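Local coordinates for beta-d-glucoside glucohydrolase (PDB 3ZZ1), which probably hydrolyses terminal, non-reducing beta-D-glucosyl residues of glucosides with release of beta-D-glucose, a step of cellulose degradation, at residues D397-R402 against V430-I435; G407-L412 against R426-A431. All coordinates share one frame; numbering follows the deposited sequence.

In the fold
Strand 348-352 leads, through a long connection, to helix 395-404, and the chain then returns to lay strand 409-413 parallel to strand 348-352 at the edge of the sheet. Helix 418-425 next carries it back past strand 348-352 to strand 430-437. Interaction 2, between 407-412 and 426-431, closes the shorter loop, around helix 418-425. Interaction 1, between 397-402 and 430-435, closes the longer one and encloses that loop; the two share Val430 and Ala431 and do not cross. Interaction 1 ties helix 395-404 to the middle of the sheet in the buried core, whereas interaction 2 joins an edge strand to a surface turn, their centres about 9 Å apart.

Interaction 1 of 2, residues D397-R402 against V430-I435; sequences DAINTR and VAIVFI
Ile399 reaches from helix 395-404 to Ile432 and Phe434 of strand 430-437, a helix-on-sheet contact in the alpha/beta sandwich domain that follows the TIM-barrel-like domain in this family 3 glycoside hydrolase. The CA atoms of Ile399 and Ile432 are 9.9 Å apart, so side chains alone bridge the layers. Ile399 manages this with CG1 anti to its carbonyl carbon (chi1 -77°) and CD1 extended beyond it (chi2 164°), which carries the methyl towards the strand. Ile432 also stretches out its longer branch, and its CD1 lies 4.2 Å from CD1 of Ile399, methyl against methyl. Two residues along, Phe434 emerges on the same face of the strand; its ring comes from the direction opposite to Ile399 and offers its far end. Branched aliphatic and aromatic side chains suit these buried places, since all three touching residues meet through carbon atoms alone. Leu514 and Leu518 of helix 510-518 add to the same layer, touching Phe434 and Ile399 respectively, while Val479 of the neighbouring strand meets both Ile432 and Phe434. The Ile399 methyl does not lie over the aromatic face: CD1 sits at the ring edge, near its plane, 3.7 Å from Phe434 CZ.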
loop_
_atom_site.group_PDB
_atom_site.type_symbol
_atom_site.label_atom_id
_atom_site.label_comp_id
_atom_site.label_asym_id
_atom_site.label_seq_id
_atom_site.Cartn_x
_atom_site.Cartn_y
_atom_site.Cartn_z
ATOM N N ASP A 397 10.223 -25.777 5.019
ATOM C CA ASP A 397 9.534 -26.920 4.427
ATOM C C ASP A 397 9.707 -26.919 2.908
ATOM O O ASP A 397 9.954 -27.966 2.304
ATOM C CB ASP A 397 8.053 -26.924 4.832
ATOM C CG ASP A 397 7.850 -27.175 6.334
ATOM O OD1 ASP A 397 8.509 -28.080 6.885
ATOM O OD2 ASP A 397 7.023 -26.474 6.964
ATOM N N ALA A 398 9.608 -25.735 2.304
ATOM C CA ALA A 398 9.810 -25.578 0.866
ATOM C C ALA A 398 11.267 -25.802 0.458
ATOM O O ALA A 398 11.537 -26.451 -0.561
ATOM C CB ALA A 398 9.327 -24.215 0.404
ATOM N N ILE A 399 12.199 -25.268 1.245
ATOM C CA ILE A 399 13.629 -25.441 0.966
ATOM C C ILE A 399 14.042 -26.911 1.104
ATOM O O ILE A 399 14.784 -27.432 0.262
ATOM C CB ILE A 399 14.515 -24.499 1.828
ATOM C CG1 ILE A 399 14.469 -23.076 1.254
ATOM C CG2 ILE A 399 15.970 -25.002 1.898
ATOM C CD1 ILE A 399 14.972 -21.992 2.197
ATOM N N ASN A 400 13.535 -27.567 2.146
ATOM C CA ASN A 400 13.810 -28.980 2.406
ATOM C C ASN A 400 13.340 -29.895 1.267
ATOM O O ASN A 400 14.081 -30.776 0.839
ATOM C CB ASN A 400 13.193 -29.410 3.744
ATOM C CG ASN A 400 13.632 -30.803 4.183
ATOM O OD1 ASN A 400 14.752 -31.237 3.911
ATOM N ND2 ASN A 400 12.743 -31.507 4.883
ATOM N N THR A 401 12.121 -29.669 0.776
ATOM C CA THR A 401 11.577 -30.435 -0.355
ATOM C C THR A 401 12.414 -30.274 -1.629
ATOM O O THR A 401 12.718 -31.265 -2.300
ATOM C CB THR A 401 10.107 -30.064 -0.641
ATOM O OG1 THR A 401 9.302 -30.428 0.485
ATOM C CG2 THR A 401 9.575 -30.785 -1.885
ATOM N N ARG A 402 12.788 -29.038 -1.956
ATOM C CA ARG A 402 13.534 -28.771 -3.189
ATOM C C ARG A 402 14.954 -29.322 -3.122
ATOM O O ARG A 402 15.454 -29.885 -4.094
ATOM C CB ARG A 402 13.542 -27.271 -3.524
ATOM C CG ARG A 402 14.296 -26.893 -4.812
ATOM C CD ARG A 402 13.681 -27.529 -6.064
ATOM N NE ARG A 402 14.391 -27.166 -7.295
ATOM C CZ ARG A 402 14.005 -26.205 -8.133
ATOM N NH1 ARG A 402 12.914 -25.489 -7.884
ATOM N NH2 ARG A 402 14.713 -25.956 -9.226
ATOM N N VAL A 430 26.511 -23.955 1.965
ATOM C CA VAL A 430 25.884 -22.653 2.197
ATOM C C VAL A 430 25.024 -22.676 3.459
ATOM O O VAL A 430 24.562 -23.734 3.895
ATOM C CB VAL A 430 25.020 -22.160 0.996
ATOM C CG1 VAL A 430 25.872 -21.977 -0.264
ATOM C CG2 VAL A 430 23.849 -23.104 0.730
ATOM N N ALA A 431 24.828 -21.498 4.038
ATOM C CA ALA A 431 23.971 -21.332 5.199
ATOM C C ALA A 431 22.983 -20.211 4.924
ATOM O O ALA A 431 23.383 -19.098 4.575
ATOM C CB ALA A 431 24.805 -21.024 6.434
ATOM N N ILE A 432 21.696 -20.518 5.073
ATOM C CA ILE A 432 20.631 -19.549 4.829
ATOM C C ILE A 432 20.025 -19.125 6.166
ATOM O O ILE A 432 19.404 -19.941 6.851
ATOM C CB ILE A 432 19.529 -20.111 3.881
ATOM C CG1 ILE A 432 20.155 -20.800 2.658
ATOM C CG2 ILE A 432 18.591 -18.996 3.446
ATOM C CD1 ILE A 432 19.167 -21.594 1.784
ATOM N N VAL A 433 20.213 -17.853 6.525
ATOM C CA VAL A 433 19.755 -17.319 7.814
ATOM C C VAL A 433 18.505 -16.457 7.639
ATOM O O VAL A 433 18.447 -15.596 6.752
ATOM C CB VAL A 433 20.860 -16.502 8.535
ATOM C CG1 VAL A 433 20.456 -16.180 9.975
ATOM C CG2 VAL A 433 22.166 -17.257 8.540
ATOM N N PHE A 434 17.515 -16.693 8.496
ATOM C CA PHE A 434 16.215 -16.034 8.399
ATOM C C PHE A 434 15.983 -15.052 9.531
ATOM O O PHE A 434 15.944 -15.431 10.707
ATOM C CB PHE A 434 15.090 -17.067 8.345
ATOM C CG PHE A 434 15.026 -17.815 7.048
ATOM C CD1 PHE A 434 15.857 -18.905 6.814
ATOM C CD2 PHE A 434 14.155 -17.415 6.045
ATOM C CE1 PHE A 434 15.810 -19.590 5.607
ATOM C CE2 PHE A 434 14.105 -18.098 4.843
ATOM C CZ PHE A 434 14.936 -19.188 4.624
ATOM N N ILE A 435 15.846 -13.783 9.162
ATOM C CA ILE A 435 15.622 -12.709 10.122
ATOM C C ILE A 435 14.380 -11.903 9.741
ATOM O O ILE A 435 13.934 -11.945 8.591
ATOM C CB ILE A 435 16.870 -11.787 10.284
ATOM C CG1 ILE A 435 17.150 -11.000 8.999
ATOM C CG2 ILE A 435 18.096 -12.598 10.737
ATOM C CD1 ILE A 435 18.255 -9.964 9.127
#

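Interaction 2 of 2, residues G407-L412 against R426-A431; sequences GTQVTL and RGKDVA
Lys428 brings the CE end of its aliphatic chain against Thr411 and Gln409, two residues on one face of the edge strand 409-413. From CB, CG is set anti to the carbonyl carbon (chi1 -46°), and a further bend at chi2 turns CD and CE towards the strand. CB and CG make the climb without touching segment 407-412, and CD begins the approach, 4.4 Å from Thr411 OG1. CE makes the main contact: it lies 3.4 Å from Thr411 OG1 and 4.0 Å from Thr411 CB, the two side chains crossing at about a right angle. The extended Gln409 chain brings its amide NE2 to within 4.2 Å of the same CE. At CE the chain turns again (chi4 -60°), and NZ swings to the carbonyl oxygen Arg426 O, giving a 2.7 Å hydrogen bond whose donor is tilted 25° from the carbonyl plane. NZ also bonds to Ala424 O, so the ammonium group sits among carbonyls at the C-terminal end of helix 418-425, where a positive charge is probably welcome. A leucine here would probably leave both carbonyls without this donor and the turn after the helix less firmly held. Beta-branched Thr411 suits its strand, whose backbone pairs with 348-352. The contact lies at the end of a beta-alpha-beta crossover, from strand 409-413 through helix 418-425 to strand 430-437, that skips over strand 348-352 in a largely parallel alpha/beta sheet.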
loop_
_atom_site.group_PDB
_atom_site.type_symbol
_atom_site.label_atom_id
_atom_site.label_comp_id
_atom_site.label_asym_id
_atom_site.label_seq_id
_atom_site.Cartn_x
_atom_site.Cartn_y
_atom_site.Cartn_z
ATOM N N GLY A 407 19.311 -34.350 -3.849
ATOM C CA GLY A 407 20.319 -35.025 -3.035
ATOM C C GLY A 407 21.019 -34.146 -2.013
ATOM O O GLY A 407 21.958 -34.592 -1.351
ATOM N N THR A 408 20.564 -32.902 -1.877
ATOM C CA THR A 408 21.144 -31.964 -0.914
ATOM C C THR A 408 20.649 -32.249 0.508
ATOM O O THR A 408 19.446 -32.313 0.759
ATOM C CB THR A 408 20.860 -30.485 -1.299
ATOM O OG1 THR A 408 21.344 -30.225 -2.623
ATOM C CG2 THR A 408 21.540 -29.519 -0.330
ATOM N N GLN A 409 21.598 -32.425 1.423
ATOM C CA GLN A 409 21.326 -32.621 2.844
ATOM C C GLN A 409 21.006 -31.277 3.518
ATOM O O GLN A 409 21.726 -30.295 3.330
ATOM C CB GLN A 409 22.543 -33.289 3.491
ATOM C CG GLN A 409 22.618 -33.209 5.009
ATOM C CD GLN A 409 23.988 -33.601 5.536
ATOM O OE1 GLN A 409 24.331 -34.785 5.579
ATOM N NE2 GLN A 409 24.779 -32.605 5.938
ATOM N N VAL A 410 19.921 -31.235 4.289
ATOM C CA VAL A 410 19.495 -30.002 4.958
ATOM C C VAL A 410 19.613 -30.138 6.468
ATOM O O VAL A 410 19.087 -31.085 7.053
ATOM C CB VAL A 410 18.042 -29.599 4.587
ATOM C CG1 VAL A 410 17.676 -28.244 5.192
ATOM C CG2 VAL A 410 17.863 -29.558 3.080
ATOM N N THR A 411 20.318 -29.193 7.092
ATOM C CA THR A 411 20.396 -29.139 8.548
ATOM C C THR A 411 19.658 -27.909 9.078
ATOM O O THR A 411 19.934 -26.776 8.671
ATOM C CB THR A 411 21.854 -29.169 9.053
ATOM O OG1 THR A 411 22.528 -30.310 8.505
ATOM C CG2 THR A 411 21.893 -29.259 10.571
ATOM N N LEU A 412 18.723 -28.149 9.992
ATOM C CA LEU A 412 17.870 -27.096 10.529
ATOM C C LEU A 412 18.210 -26.724 11.973
ATOM O O LEU A 412 18.296 -27.591 12.852
ATOM C CB LEU A 412 16.395 -27.509 10.429
ATOM C CG LEU A 412 15.362 -26.581 11.083
ATOM C CD1 LEU A 412 15.280 -25.244 10.353
ATOM C CD2 LEU A 412 13.990 -27.250 11.161
ATOM N N ARG A 426 28.108 -24.948 10.501
ATOM C CA ARG A 426 29.497 -25.422 10.425
ATOM C C ARG A 426 29.662 -26.577 9.435
ATOM O O ARG A 426 28.932 -27.568 9.500
ATOM C CB ARG A 426 30.015 -25.831 11.811
ATOM C CG ARG A 426 31.535 -25.735 11.967
ATOM C CD ARG A 426 31.996 -25.993 13.413
ATOM N NE ARG A 426 31.352 -25.101 14.380
ATOM C CZ ARG A 426 31.724 -23.846 14.622
ATOM N NH1 ARG A 426 32.755 -23.307 13.974
ATOM N NH2 ARG A 426 31.062 -23.123 15.515
ATOM N N GLY A 427 30.612 -26.423 8.513
ATOM C CA GLY A 427 30.949 -27.469 7.542
ATOM C C GLY A 427 30.014 -27.591 6.347
ATOM O O GLY A 427 30.205 -28.469 5.501
ATOM N N LYS A 428 29.011 -26.714 6.266
ATOM C CA LYS A 428 28.043 -26.753 5.164
ATOM C C LYS A 428 28.468 -25.876 3.986
ATOM O O LYS A 428 29.195 -24.893 4.164
ATOM C CB LYS A 428 26.631 -26.367 5.639
ATOM C CG LYS A 428 26.163 -27.040 6.933
ATOM C CD LYS A 428 26.251 -28.571 6.880
ATOM C CE LYS A 428 25.738 -29.210 8.167
ATOM N NZ LYS A 428 26.514 -28.775 9.363
ATOM N N ASP A 429 28.018 -26.243 2.788
ATOM C CA ASP A 429 28.344 -25.499 1.571
ATOM C C ASP A 429 27.790 -24.081 1.609
ATOM O O ASP A 429 28.510 -23.128 1.312
ATOM C CB ASP A 429 27.848 -26.242 0.328
ATOM C CG ASP A 429 28.543 -27.576 0.137
ATOM O OD1 ASP A 429 29.781 -27.588 0.003
ATOM O OD2 ASP A 429 27.860 -28.615 0.124
ATOM N N VAL A 430 26.511 -23.955 1.965
ATOM C CA VAL A 430 25.884 -22.653 2.197
ATOM C C VAL A 430 25.024 -22.676 3.459
ATOM O O VAL A 430 24.562 -23.734 3.895
ATOM C CB VAL A 430 25.020 -22.160 0.996
ATOM C CG1 VAL A 430 25.872 -21.977 -0.264
ATOM C CG2 VAL A 430 23.849 -23.104 0.730
ATOM N N ALA A 431 24.828 -21.498 4.038
ATOM C CA ALA A 431 23.971 -21.332 5.199
ATOM C C ALA A 431 22.983 -20.211 4.924
ATOM O O ALA A 431 23.383 -19.098 4.575
ATOM C CB ALA A 431 24.805 -21.024 6.434
#